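Local coordinates for pesticidial crystal protein CRY2AA (PDB 1I5P) that kills dipteran and lepidopteran larvae by binding to midgut epithelial cells and promoting their colloid-osmotic lysis, at residues A[175-180]-A[217-222]; A[52-57]-A[249-254]; A[110-115]-A[161-166]; A[179-184]-A[257-262]; A[121-126]-A[154-159]. All blocks are in the same frame, centred on the assembly; numbering follows the deposited sequence.

Contact 1. Residues A[175-180]-A[217-222]; sequences PLFAQA and RDYSNY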
# COMPACT_ATOMS: atom_id res chain seq x y z
N PRO A 175 -4.70 11.55 11.28
CA PRO A 175 -5.75 10.66 10.77
C PRO A 175 -7.05 11.44 10.58
O PRO A 175 -7.71 11.31 9.56
CB PRO A 175 -5.85 9.59 11.86
CG PRO A 175 -4.44 9.50 12.33
CD PRO A 175 -4.07 10.96 12.47
N LEU A 176 -7.40 12.26 11.56
CA LEU A 176 -8.62 13.05 11.47
C LEU A 176 -8.53 14.05 10.32
O LEU A 176 -9.47 14.21 9.55
CB LEU A 176 -8.88 13.80 12.78
CG LEU A 176 -9.29 13.01 14.02
CD1 LEU A 176 -9.76 13.98 15.10
CD2 LEU A 176 -10.42 12.04 13.68
N PHE A 177 -7.38 14.71 10.20
CA PHE A 177 -7.21 15.68 9.12
C PHE A 177 -7.35 14.99 7.77
O PHE A 177 -7.95 15.53 6.84
CB PHE A 177 -5.85 16.37 9.20
CG PHE A 177 -5.55 17.24 8.01
CD1 PHE A 177 -6.15 18.49 7.88
CD2 PHE A 177 -4.76 16.76 6.97
CE1 PHE A 177 -5.97 19.25 6.73
CE2 PHE A 177 -4.57 17.52 5.81
CZ PHE A 177 -5.18 18.77 5.70
N ALA A 178 -6.81 13.78 7.66
CA ALA A 178 -6.89 13.03 6.41
C ALA A 178 -8.35 12.77 6.06
O ALA A 178 -8.75 12.94 4.91
CB ALA A 178 -6.15 11.71 6.54
N GLN A 179 -9.14 12.37 7.05
CA GLN A 179 -10.56 12.12 6.81
C GLN A 179 -11.24 13.41 6.36
O GLN A 179 -12.06 13.39 5.44
CB GLN A 179 -11.24 11.58 8.07
CG GLN A 179 -10.89 10.14 8.45
CD GLN A 179 -11.20 9.15 7.35
OE1 GLN A 179 -12.08 9.38 6.52
NE2 GLN A 179 -10.49 8.02 7.35
N ALA A 180 -10.90 14.52 7.00
CA ALA A 180 -11.50 15.81 6.65
C ALA A 180 -11.05 16.25 5.26
O ALA A 180 -11.82 16.84 4.50
CB ALA A 180 -11.13 16.87 7.69
N ARG A 217 -2.49 19.31 -3.55
CA ARG A 217 -1.09 19.63 -3.30
C ARG A 217 -0.87 20.02 -1.84
O ARG A 217 -0.05 19.41 -1.15
CB ARG A 217 -0.65 20.76 -4.23
CG ARG A 217 0.65 21.44 -3.82
CD ARG A 217 0.38 22.90 -3.51
NE ARG A 217 0.45 23.74 -4.70
CZ ARG A 217 -0.23 24.87 -4.86
NH1 ARG A 217 -1.04 25.31 -3.91
NH2 ARG A 217 -0.07 25.58 -5.97
N ASP A 218 -1.61 21.01 -1.37
CA ASP A 218 -1.47 21.48 0.01
C ASP A 218 -1.69 20.39 1.05
O ASP A 218 -0.88 20.20 1.96
CB ASP A 218 -2.45 22.63 0.28
CG ASP A 218 -2.18 23.85 -0.58
OD1 ASP A 218 -1.13 23.88 -1.25
OD2 ASP A 218 -3.02 24.77 -0.59
N TYR A 219 -2.80 19.67 0.91
CA TYR A 219 -3.13 18.61 1.84
C TYR A 219 -2.16 17.43 1.75
O TYR A 219 -1.79 16.85 2.77
CB TYR A 219 -4.56 18.14 1.61
CG TYR A 219 -5.60 19.22 1.78
CD1 TYR A 219 -6.89 19.05 1.29
CD2 TYR A 219 -5.31 20.42 2.43
CE1 TYR A 219 -7.86 20.03 1.44
CE2 TYR A 219 -6.28 21.42 2.59
CZ TYR A 219 -7.55 21.21 2.09
OH TYR A 219 -8.52 22.19 2.20
N SER A 220 -1.75 17.09 0.53
CA SER A 220 -0.82 15.98 0.35
C SER A 220 0.52 16.30 0.99
O SER A 220 1.03 15.51 1.79
CB SER A 220 -0.60 15.69 -1.14
OG SER A 220 -1.76 15.14 -1.76
N ASN A 221 1.08 17.46 0.65
CA ASN A 221 2.36 17.85 1.22
C ASN A 221 2.31 17.95 2.74
O ASN A 221 3.23 17.51 3.42
CB ASN A 221 2.82 19.19 0.62
CG ASN A 221 3.24 19.07 -0.84
OD1 ASN A 221 3.52 17.97 -1.34
ND2 ASN A 221 3.31 20.20 -1.54
N TYR A 222 1.22 18.50 3.27
CA TYR A 222 1.08 18.62 4.72
C TYR A 222 1.14 17.25 5.39
O TYR A 222 1.81 17.08 6.42
CB TYR A 222 -0.24 19.30 5.09
CG TYR A 222 -0.50 19.29 6.58
CD1 TYR A 222 0.19 20.14 7.45
CD2 TYR A 222 -1.40 18.38 7.14
CE1 TYR A 222 -0.01 20.09 8.83
CE2 TYR A 222 -1.61 18.32 8.52
CZ TYR A 222 -0.91 19.17 9.36
OH TYR A 222 -1.13 19.08 10.72
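The Phe177 ring has the edge of Tyr222 over one face and presents its own edge to the face of Tyr219. The three rings form an aromatic cluster between helices 170-193 and 202-232 in the helical bundle of the delta-endotoxin N-terminal domain. The Tyr222 pair is edge-to-face, with centroids 5.0 Å apart and planes at 71°; CD2 of Tyr222 comes to 3.5 Å from CE2 of Phe177. The Tyr219 pair is an offset T, its planes turned 88° apart and its centroids separated by 5.5 Å. Phe177 thus acts in two ways at once, giving a face to one tyrosine and an edge to the other. Its CG lies anti to the backbone N (chi1 172°), which carries the ring outward from its helix to the two tyrosines, about one turn apart on helix 202-232. No hydrogen bond joins the two segments; the grip is aromatic and apolar. The Tyr219 hydroxyl is hydrogen-bonded to His184 ND1, farther along helix 170-193, while the loop residues Phe164 and Gln165 also pack on Phe177. Where the Phe177 edge meets the Tyr219 ring, CZ of Phe177 is the atom that touches, 3.7 Å from CD2 of Tyr219.

Contact 2. Residues A[52-57]-A[249-254]; sequences PVVGTV and FLNVFE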
# COMPACT_ATOMS: atom_id res chain seq x y z
N PRO A 52 -11.40 0.37 11.94
CA PRO A 52 -11.84 -0.30 10.71
C PRO A 52 -12.47 0.60 9.65
O PRO A 52 -12.37 0.31 8.46
CB PRO A 52 -12.82 -1.35 11.22
CG PRO A 52 -13.33 -0.75 12.51
CD PRO A 52 -12.04 -0.25 13.11
N VAL A 53 -13.12 1.68 10.06
CA VAL A 53 -13.74 2.58 9.10
C VAL A 53 -12.74 3.11 8.07
O VAL A 53 -13.10 3.40 6.93
CB VAL A 53 -14.42 3.78 9.81
CG1 VAL A 53 -13.37 4.68 10.44
CG2 VAL A 53 -15.27 4.55 8.81
N VAL A 54 -11.47 3.25 8.47
CA VAL A 54 -10.47 3.77 7.54
C VAL A 54 -10.36 2.83 6.34
O VAL A 54 -10.18 3.28 5.20
CB VAL A 54 -9.08 3.96 8.21
CG1 VAL A 54 -9.22 4.82 9.46
CG2 VAL A 54 -8.46 2.61 8.55
N GLY A 55 -10.48 1.54 6.61
CA GLY A 55 -10.40 0.55 5.55
C GLY A 55 -11.60 0.64 4.64
O GLY A 55 -11.48 0.52 3.42
N THR A 56 -12.78 0.85 5.23
CA THR A 56 -14.00 0.97 4.44
C THR A 56 -13.94 2.21 3.56
O THR A 56 -14.25 2.14 2.36
CB THR A 56 -15.24 1.08 5.35
OG1 THR A 56 -15.30 -0.05 6.23
CG2 THR A 56 -16.51 1.11 4.51
N VAL A 57 -13.55 3.34 4.14
CA VAL A 57 -13.47 4.58 3.38
C VAL A 57 -12.49 4.49 2.22
O VAL A 57 -12.81 4.90 1.10
CB VAL A 57 -13.06 5.77 4.28
CG1 VAL A 57 -12.90 7.03 3.44
CG2 VAL A 57 -14.11 5.99 5.36
N PHE A 249 -0.15 4.64 7.19
CA PHE A 249 -0.49 4.37 5.80
C PHE A 249 -1.97 4.03 5.65
O PHE A 249 -2.61 4.40 4.67
CB PHE A 249 0.40 3.25 5.24
CG PHE A 249 1.59 3.76 4.48
CD1 PHE A 249 2.63 4.42 5.14
CD2 PHE A 249 1.65 3.64 3.09
CE1 PHE A 249 3.70 4.95 4.43
CE2 PHE A 249 2.72 4.16 2.37
CZ PHE A 249 3.75 4.82 3.04
N LEU A 250 -2.53 3.33 6.63
CA LEU A 250 -3.94 2.97 6.58
C LEU A 250 -4.85 4.14 6.95
O LEU A 250 -5.94 4.29 6.38
CB LEU A 250 -4.22 1.80 7.53
CG LEU A 250 -3.77 0.42 7.05
CD1 LEU A 250 -3.99 -0.61 8.15
CD2 LEU A 250 -4.56 0.04 5.80
N ASN A 251 -4.39 4.97 7.89
CA ASN A 251 -5.15 6.12 8.37
C ASN A 251 -4.93 7.39 7.56
O ASN A 251 -5.77 8.29 7.58
CB ASN A 251 -4.76 6.43 9.82
CG ASN A 251 -5.59 5.67 10.81
OD1 ASN A 251 -6.72 6.05 11.12
ND2 ASN A 251 -5.04 4.58 11.33
N VAL A 252 -3.81 7.47 6.86
CA VAL A 252 -3.49 8.67 6.12
C VAL A 252 -3.04 8.56 4.67
O VAL A 252 -3.62 9.17 3.79
CB VAL A 252 -2.40 9.48 6.89
CG1 VAL A 252 -2.04 10.75 6.11
CG2 VAL A 252 -2.89 9.82 8.29
N PHE A 253 -2.00 7.77 4.41
CA PHE A 253 -1.49 7.71 3.05
C PHE A 253 -2.25 6.96 1.97
O PHE A 253 -2.00 7.17 0.78
CB PHE A 253 -0.01 7.32 3.10
CG PHE A 253 0.80 8.31 3.87
CD1 PHE A 253 1.19 8.04 5.18
CD2 PHE A 253 1.05 9.58 3.35
CE1 PHE A 253 1.80 9.02 5.96
CE2 PHE A 253 1.66 10.56 4.11
CZ PHE A 253 2.03 10.28 5.42
N GLU A 254 -3.18 6.10 2.37
CA GLU A 254 -4.00 5.41 1.39
C GLU A 254 -4.80 6.53 0.74
O GLU A 254 -5.07 6.51 -0.46
CB GLU A 254 -4.94 4.42 2.06
CG GLU A 254 -4.42 3.01 2.07
CD GLU A 254 -4.27 2.45 0.67
OE1 GLU A 254 -3.20 1.87 0.37
OE2 GLU A 254 -5.22 2.57 -0.14
O HOH W 1 -7.14 2.43 4.71
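Val54 points at helix 238-259, where its branches meet Leu250 and Asn251. The Val54 and Asn251 side chains cross obliquely, and CG1 of Val54, anti to the carbonyl carbon (chi1 -54°), comes to 3.2 Å from OD1 of Asn251. CB and CG2 of Val54 lie against the carbonyl O of Leu250, at 3.6 and 3.7 Å, and CG2 of Val54 touches CB of Leu250 more loosely, at 4.4 Å. The Asn251 side chain leaves its backbone away from Val54; chi1 (-88°) begins the return and chi2 sets the amide oxygen against the valine. Its ND2 is hydrogen-bonded to Tyr247 O, one turn earlier, which would help to set the amide's rotation. No direct hydrogen bond crosses. A water bridges the backbones, donating to Leu250 O over 2.8 Å and, weakly, to Val54 O. Helix 238-259 makes a wider pi-type turn at 249-253, where Glu254 N bonds to Phe249 O at 2.9 Å. The contact is buried packing between helices 53-65 and 238-259 of the N-terminal helical bundle. Helix 170-193 adjoins both: Gln179 meets Val54 and Pro175 meets Asn251, while helices 31-44 and 74-81 pack on other residues of 52-57.

Contact 3. Residues A[110-115]-A[161-166]; sequences LARVNA and LPQFQI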
# COMPACT_ATOMS: atom_id res chain seq x y z
N LEU A 110 -9.10 19.21 22.45
CA LEU A 110 -10.09 18.14 22.44
C LEU A 110 -11.48 18.73 22.22
O LEU A 110 -12.21 18.31 21.32
CB LEU A 110 -10.07 17.38 23.76
CG LEU A 110 -11.15 16.31 23.93
CD1 LEU A 110 -10.98 15.22 22.88
CD2 LEU A 110 -11.05 15.71 25.32
N ALA A 111 -11.83 19.70 23.04
CA ALA A 111 -13.13 20.35 22.95
C ALA A 111 -13.35 20.96 21.56
O ALA A 111 -14.39 20.75 20.95
CB ALA A 111 -13.25 21.43 24.02
N ARG A 112 -12.37 21.70 21.06
CA ARG A 112 -12.50 22.33 19.75
C ARG A 112 -12.63 21.30 18.63
O ARG A 112 -13.47 21.45 17.74
CB ARG A 112 -11.31 23.25 19.46
CG ARG A 112 -11.44 24.01 18.15
CD ARG A 112 -12.78 24.74 18.08
NE ARG A 112 -12.94 25.50 16.84
CZ ARG A 112 -12.24 26.59 16.54
NH1 ARG A 112 -11.33 27.06 17.38
NH2 ARG A 112 -12.46 27.22 15.38
N VAL A 113 -11.80 20.27 18.68
CA VAL A 113 -11.84 19.21 17.67
C VAL A 113 -13.24 18.61 17.65
O VAL A 113 -13.84 18.45 16.58
CB VAL A 113 -10.82 18.10 17.98
CG1 VAL A 113 -11.20 16.81 17.27
CG2 VAL A 113 -9.43 18.54 17.55
N ASN A 114 -13.77 18.29 18.82
CA ASN A 114 -15.11 17.71 18.92
C ASN A 114 -16.19 18.61 18.35
O ASN A 114 -17.14 18.13 17.75
CB ASN A 114 -15.44 17.38 20.37
CG ASN A 114 -14.94 16.03 20.80
OD1 ASN A 114 -14.99 15.07 20.03
ND2 ASN A 114 -14.47 15.94 22.03
N ALA A 115 -16.05 19.92 18.56
CA ALA A 115 -17.02 20.87 18.04
C ALA A 115 -16.91 20.91 16.52
O ALA A 115 -17.92 21.02 15.81
CB ALA A 115 -16.78 22.26 18.63
N LEU A 161 -11.02 22.61 8.45
CA LEU A 161 -9.83 21.77 8.31
C LEU A 161 -8.63 22.17 9.17
O LEU A 161 -8.01 21.32 9.81
CB LEU A 161 -9.41 21.68 6.83
CG LEU A 161 -10.34 21.02 5.79
CD1 LEU A 161 -9.56 19.94 5.06
CD2 LEU A 161 -11.59 20.42 6.43
N PRO A 162 -8.28 23.47 9.19
CA PRO A 162 -7.14 23.92 9.99
C PRO A 162 -7.20 23.47 11.44
O PRO A 162 -6.17 23.30 12.09
CB PRO A 162 -7.20 25.44 9.83
CG PRO A 162 -7.69 25.58 8.42
CD PRO A 162 -8.85 24.60 8.43
N GLN A 163 -8.40 23.27 11.96
CA GLN A 163 -8.55 22.85 13.34
C GLN A 163 -8.06 21.43 13.58
O GLN A 163 -8.02 20.97 14.72
CB GLN A 163 -10.00 22.99 13.78
CG GLN A 163 -10.45 24.44 13.79
CD GLN A 163 -9.49 25.33 14.55
OE1 GLN A 163 -9.28 25.15 15.75
NE2 GLN A 163 -8.89 26.30 13.85
N PHE A 164 -7.70 20.72 12.52
CA PHE A 164 -7.20 19.36 12.66
C PHE A 164 -5.70 19.38 12.38
O PHE A 164 -5.10 18.33 12.15
CB PHE A 164 -7.91 18.40 11.71
CG PHE A 164 -9.38 18.29 11.96
CD1 PHE A 164 -10.29 18.97 11.15
CD2 PHE A 164 -9.87 17.54 13.03
CE1 PHE A 164 -11.65 18.91 11.41
CE2 PHE A 164 -11.24 17.48 13.30
CZ PHE A 164 -12.13 18.17 12.49
N GLN A 165 -5.12 20.57 12.40
CA GLN A 165 -3.70 20.74 12.14
C GLN A 165 -3.03 21.56 13.24
O GLN A 165 -2.02 22.23 13.01
CB GLN A 165 -3.49 21.43 10.80
CG GLN A 165 -4.22 20.79 9.64
CD GLN A 165 -3.98 21.53 8.34
OE1 GLN A 165 -3.20 21.10 7.49
NE2 GLN A 165 -4.65 22.67 8.19
N ILE A 166 -3.59 21.49 14.44
CA ILE A 166 -3.08 22.23 15.59
C ILE A 166 -1.63 21.91 15.93
O ILE A 166 -1.27 20.74 16.16
CB ILE A 166 -3.95 21.96 16.85
CG1 ILE A 166 -5.42 22.24 16.53
CG2 ILE A 166 -3.48 22.83 18.01
CD1 ILE A 166 -5.69 23.65 16.05
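The loop that leads from helix 145-160 to helix 170-193 rests here on helix 107-135, with Gln163 and Phe164 set against Arg112 and Val113. The guanidinium of Arg112 and the amide of Gln163 are stacked, their planes 13° apart. OE1 of Gln163 lies over one guanidinium face, 3.2 Å from NH1 of Arg112, an approach whose angle is too poor for a hydrogen bond. Bends at chi2 in both residues bring the two flat groups over one another; NE of Arg112 makes a salt bridge with Glu116, one turn on, which would steady the guanidinium. Within the N-terminal helical bundle the loop begins with a 3-10 turn at 161-163, marked by Phe164 N bonding to Leu161 O at 2.8 Å. Beyond it lies a buried apolar contact, CG1 of Val113 meeting CE2 of Phe164 at 4.0 Å. The other methyl, CG2 of Val113, lies 4.0 Å from the carbonyl O of Gln163. Phe164 also packs on Leu117 and on Phe177 of helix 170-193.

Contact 4. Residues A[179-184]-A[257-262]; sequences QAANMH and SIWSLF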
# COMPACT_ATOMS: atom_id res chain seq x y z
N GLN A 179 -9.14 12.37 7.05
CA GLN A 179 -10.56 12.12 6.81
C GLN A 179 -11.24 13.41 6.36
O GLN A 179 -12.06 13.39 5.44
CB GLN A 179 -11.24 11.58 8.07
CG GLN A 179 -10.89 10.14 8.45
CD GLN A 179 -11.20 9.15 7.35
OE1 GLN A 179 -12.08 9.38 6.52
NE2 GLN A 179 -10.49 8.02 7.35
N ALA A 180 -10.90 14.52 7.00
CA ALA A 180 -11.50 15.81 6.65
C ALA A 180 -11.05 16.25 5.26
O ALA A 180 -11.82 16.84 4.50
CB ALA A 180 -11.13 16.87 7.69
N ALA A 181 -9.78 15.99 4.94
CA ALA A 181 -9.26 16.34 3.63
C ALA A 181 -10.01 15.51 2.60
O ALA A 181 -10.30 15.98 1.50
CB ALA A 181 -7.76 16.05 3.56
N ASN A 182 -10.35 14.27 2.96
CA ASN A 182 -11.10 13.39 2.07
C ASN A 182 -12.43 14.05 1.71
O ASN A 182 -12.84 14.06 0.56
CB ASN A 182 -11.42 12.05 2.74
CG ASN A 182 -10.29 11.04 2.61
OD1 ASN A 182 -9.41 11.20 1.78
ND2 ASN A 182 -10.35 9.99 3.41
N MET A 183 -13.08 14.61 2.73
CA MET A 183 -14.36 15.26 2.54
C MET A 183 -14.29 16.49 1.64
O MET A 183 -15.11 16.65 0.74
CB MET A 183 -14.96 15.62 3.90
CG MET A 183 -15.27 14.41 4.78
SD MET A 183 -15.65 14.87 6.48
CE MET A 183 -14.75 13.63 7.41
N HIS A 184 -13.31 17.34 1.89
CA HIS A 184 -13.15 18.56 1.09
C HIS A 184 -12.80 18.26 -0.37
O HIS A 184 -13.40 18.82 -1.29
CB HIS A 184 -12.08 19.47 1.69
CG HIS A 184 -12.05 20.84 1.09
ND1 HIS A 184 -10.98 21.70 1.25
CD2 HIS A 184 -12.95 21.51 0.34
CE1 HIS A 184 -11.22 22.83 0.61
NE2 HIS A 184 -12.41 22.74 0.05
N SER A 257 -2.63 8.90 -1.49
CA SER A 257 -2.42 8.21 -2.77
C SER A 257 -3.63 8.24 -3.70
O SER A 257 -3.48 8.13 -4.92
CB SER A 257 -2.02 6.76 -2.53
OG SER A 257 -0.71 6.68 -1.99
N ILE A 258 -4.83 8.37 -3.14
CA ILE A 258 -6.00 8.41 -4.00
C ILE A 258 -6.35 9.84 -4.42
O ILE A 258 -6.93 10.04 -5.49
CB ILE A 258 -7.23 7.74 -3.33
CG1 ILE A 258 -8.27 7.39 -4.39
CG2 ILE A 258 -7.84 8.67 -2.28
CD1 ILE A 258 -7.82 6.33 -5.38
N TRP A 259 -5.99 10.83 -3.60
CA TRP A 259 -6.30 12.22 -3.92
C TRP A 259 -5.75 12.68 -5.27
O TRP A 259 -6.46 13.30 -6.06
CB TRP A 259 -5.77 13.16 -2.84
CG TRP A 259 -6.35 12.94 -1.48
CD1 TRP A 259 -7.53 12.31 -1.18
CD2 TRP A 259 -5.79 13.37 -0.24
NE1 TRP A 259 -7.73 12.32 0.18
CE2 TRP A 259 -6.68 12.96 0.78
CE3 TRP A 259 -4.63 14.06 0.12
CZ2 TRP A 259 -6.44 13.21 2.13
CZ3 TRP A 259 -4.38 14.31 1.46
CH2 TRP A 259 -5.28 13.89 2.45
N SER A 260 -4.49 12.36 -5.53
CA SER A 260 -3.86 12.76 -6.79
C SER A 260 -4.38 11.94 -7.96
O SER A 260 -3.91 12.09 -9.09
CB SER A 260 -2.33 12.65 -6.68
OG SER A 260 -1.92 11.33 -6.38
N LEU A 261 -5.35 11.06 -7.69
CA LEU A 261 -5.96 10.24 -8.74
C LEU A 261 -7.42 10.64 -8.92
O LEU A 261 -8.10 10.14 -9.81
CB LEU A 261 -5.85 8.74 -8.42
CG LEU A 261 -4.43 8.17 -8.47
CD1 LEU A 261 -4.46 6.70 -8.11
CD2 LEU A 261 -3.82 8.38 -9.86
N PHE A 262 -7.90 11.55 -8.07
CA PHE A 262 -9.29 12.02 -8.17
C PHE A 262 -9.49 12.67 -9.54
O PHE A 262 -10.61 12.73 -10.05
CB PHE A 262 -9.59 13.05 -7.08
CG PHE A 262 -10.10 12.47 -5.78
CD1 PHE A 262 -10.54 13.31 -4.76
CD2 PHE A 262 -10.16 11.09 -5.58
CE1 PHE A 262 -11.04 12.80 -3.57
CE2 PHE A 262 -10.67 10.57 -4.39
CZ PHE A 262 -11.10 11.42 -3.38
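With CG placed beside its own backbone N in both residues (chi1 -85° in Asn182), the amide of Asn182 and the indole of Trp259 are brought together between helices 170-193 and 238-259. The result is one hydrogen bond: NE1 of Trp259 donates to OD1 of Asn182 over 2.6 Å, with an N-H...O angle of 161°. The oxygen lies in the indole plane, at the ring edge, and is approached nearly end-on to its C=O. The amide plane stands 83° from the indole plane, and the side chains also cross at about a right angle. Next to the bond, CB of Ala181 fits against the six-membered ring, 3.4 Å from CZ2 of Trp259 and 3.5 Å from CH2 of Trp259. A type I turn runs from Trp259 to Phe262, with Phe262 N hydrogen-bonded to Trp259 O. Tyr219 and Cys223 of helix 202-232 also pack on the indole. Everything touching here is buried in the helical bundle of the N-terminal domain. The bond therefore satisfies the indole N-H away from solvent, and its direction, together with the methyl contact of Ala181, probably limits how the large ring can turn.

Contact 5. Residues A[121-126]-A[154-159]; sequences QANIRE and QQLFLN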
# COMPACT_ATOMS: atom_id res chain seq x y z
N GLN A 121 -19.78 17.46 10.14
CA GLN A 121 -20.87 16.53 9.87
C GLN A 121 -22.14 17.29 9.47
O GLN A 121 -22.78 16.95 8.48
CB GLN A 121 -21.14 15.68 11.12
CG GLN A 121 -22.36 14.77 11.04
CD GLN A 121 -23.67 15.50 11.27
OE1 GLN A 121 -23.82 16.24 12.25
NE2 GLN A 121 -24.62 15.30 10.37
N ALA A 122 -22.49 18.32 10.23
CA ALA A 122 -23.69 19.11 9.96
C ALA A 122 -23.63 19.86 8.64
O ALA A 122 -24.54 19.76 7.81
CB ALA A 122 -23.93 20.10 11.10
N ASN A 123 -22.57 20.63 8.45
CA ASN A 123 -22.39 21.42 7.24
C ASN A 123 -22.44 20.56 5.98
O ASN A 123 -23.07 20.94 4.99
CB ASN A 123 -21.05 22.16 7.31
CG ASN A 123 -21.02 23.19 8.42
OD1 ASN A 123 -19.96 23.72 8.75
ND2 ASN A 123 -22.18 23.49 9.00
N ILE A 124 -21.78 19.41 6.02
CA ILE A 124 -21.76 18.51 4.87
C ILE A 124 -23.13 17.93 4.59
O ILE A 124 -23.53 17.79 3.43
CB ILE A 124 -20.76 17.35 5.08
CG1 ILE A 124 -19.33 17.90 5.12
CG2 ILE A 124 -20.93 16.32 3.98
CD1 ILE A 124 -18.28 16.85 5.44
N ARG A 125 -23.86 17.57 5.65
CA ARG A 125 -25.19 17.01 5.47
C ARG A 125 -26.09 18.09 4.87
O ARG A 125 -26.89 17.81 3.97
CB ARG A 125 -25.78 16.56 6.81
CG ARG A 125 -27.24 16.07 6.71
CD ARG A 125 -27.84 15.87 8.09
NE ARG A 125 -27.49 16.99 8.97
CZ ARG A 125 -27.95 18.23 8.85
NH1 ARG A 125 -28.82 18.55 7.89
NH2 ARG A 125 -27.52 19.16 9.68
N GLU A 126 -25.94 19.31 5.36
CA GLU A 126 -26.72 20.44 4.87
C GLU A 126 -26.49 20.67 3.38
O GLU A 126 -27.44 20.89 2.62
CB GLU A 126 -26.36 21.71 5.65
CG GLU A 126 -26.90 21.72 7.08
CD GLU A 126 -26.20 22.72 7.99
OE1 GLU A 126 -25.20 23.33 7.56
OE2 GLU A 126 -26.65 22.89 9.14
N GLN A 154 -17.73 25.34 0.63
CA GLN A 154 -16.30 25.49 0.37
C GLN A 154 -15.63 26.31 1.45
O GLN A 154 -14.57 25.94 1.96
CB GLN A 154 -16.08 26.16 -0.99
CG GLN A 154 -14.67 26.73 -1.22
CD GLN A 154 -13.58 25.67 -1.38
OE1 GLN A 154 -12.40 26.00 -1.53
NE2 GLN A 154 -13.97 24.40 -1.36
N GLN A 155 -16.24 27.44 1.79
CA GLN A 155 -15.69 28.32 2.81
C GLN A 155 -15.72 27.63 4.17
O GLN A 155 -14.81 27.79 4.98
CB GLN A 155 -16.46 29.63 2.86
CG GLN A 155 -15.86 30.66 3.81
CD GLN A 155 -14.41 30.93 3.51
OE1 GLN A 155 -14.04 31.30 2.40
NE2 GLN A 155 -13.55 30.75 4.52
N LEU A 156 -16.77 26.85 4.41
CA LEU A 156 -16.89 26.14 5.68
C LEU A 156 -15.78 25.09 5.80
O LEU A 156 -15.26 24.86 6.89
CB LEU A 156 -18.27 25.48 5.79
CG LEU A 156 -19.40 26.48 6.08
CD1 LEU A 156 -20.75 25.79 5.96
CD2 LEU A 156 -19.22 27.07 7.47
N PHE A 157 -15.41 24.47 4.69
CA PHE A 157 -14.34 23.47 4.70
C PHE A 157 -13.02 24.15 5.07
O PHE A 157 -12.24 23.63 5.86
CB PHE A 157 -14.21 22.81 3.32
CG PHE A 157 -14.98 21.53 3.17
CD1 PHE A 157 -15.81 21.33 2.06
CD2 PHE A 157 -14.85 20.51 4.10
CE1 PHE A 157 -16.49 20.13 1.88
CE2 PHE A 157 -15.53 19.30 3.93
CZ PHE A 157 -16.35 19.11 2.82
N LEU A 158 -12.79 25.31 4.47
CA LEU A 158 -11.58 26.09 4.72
C LEU A 158 -11.48 26.56 6.17
O LEU A 158 -10.38 26.71 6.70
CB LEU A 158 -11.54 27.29 3.78
CG LEU A 158 -11.47 26.98 2.28
CD1 LEU A 158 -11.44 28.29 1.49
CD2 LEU A 158 -10.23 26.15 1.98
N ASN A 159 -12.63 26.79 6.80
CA ASN A 159 -12.64 27.25 8.19
C ASN A 159 -12.44 26.12 9.18
O ASN A 159 -11.91 26.33 10.27
CB ASN A 159 -13.97 27.93 8.53
CG ASN A 159 -14.16 29.23 7.78
OD1 ASN A 159 -13.25 29.72 7.11
ND2 ASN A 159 -15.35 29.81 7.90
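This is helix-to-helix packing, partly buried, between 107-135 and 145-160 on the outer part of the N-terminal helical bundle. Asn123 and Ile124 meet Leu156 and Phe157, one pair toward the surface and one toward the interior. In the first pair, the side chains cross at about a right angle, with both Leu156 methyls near the Asn123 oxygen: CD1 of Leu156 is 3.6 Å from OD1 of Asn123, and CD2 of Leu156 is 3.7 Å from the same atom. That oxygen also accepts a hydrogen bond from Arg160 NE, just past 154-159, while ND2 of Asn123 bonds weakly to Glu126 OE1 one turn on. Held at OD1 and, weakly, at ND2, the amide meets the leucine through van der Waals contact alone. In the buried pair, the Ile124 and Phe157 side chains cross at about a right angle; CG1 and CD1 of Ile124 both reach CZ of Phe157 at 4.0 Å. CG1 lies anti to the carbonyl carbon (chi1 -67°), which carries CD1 in toward the ring. Inward, helix 170-193 backs the pair: Met183 touches both Ile124 and Phe157, and His184 stacks on the Phe157 ring. Helix 74-81 adds Leu74 and Trp78 against Ile124.

Overall arrangement
All five contacts belong to the N-terminal helical bundle, and helix 170-193 is their common neighbour. It supplies one segment of contacts 1 and 4, whose centres lie about 8 Å apart and which share Gln179 and Ala180; packing of Tyr219 on Trp259 ties them further. Contact 2 touches contact 1 through Asn251 on Pro175 and Ala178, and contact 4 through Val57 on Asn182, its centre about 11 Å from that of contact 4. Contact 3 meets contact 1 through Gln165 and Phe164 and contact 4 through Leu161 on Ala180, while contact 5 meets contact 4 through Met183 and His184. Contacts 3 and 5 use the same helix, 107-135, with centres about 14 Å apart. Contacts 2 and 5 do not touch; their centres are about 22 Å apart.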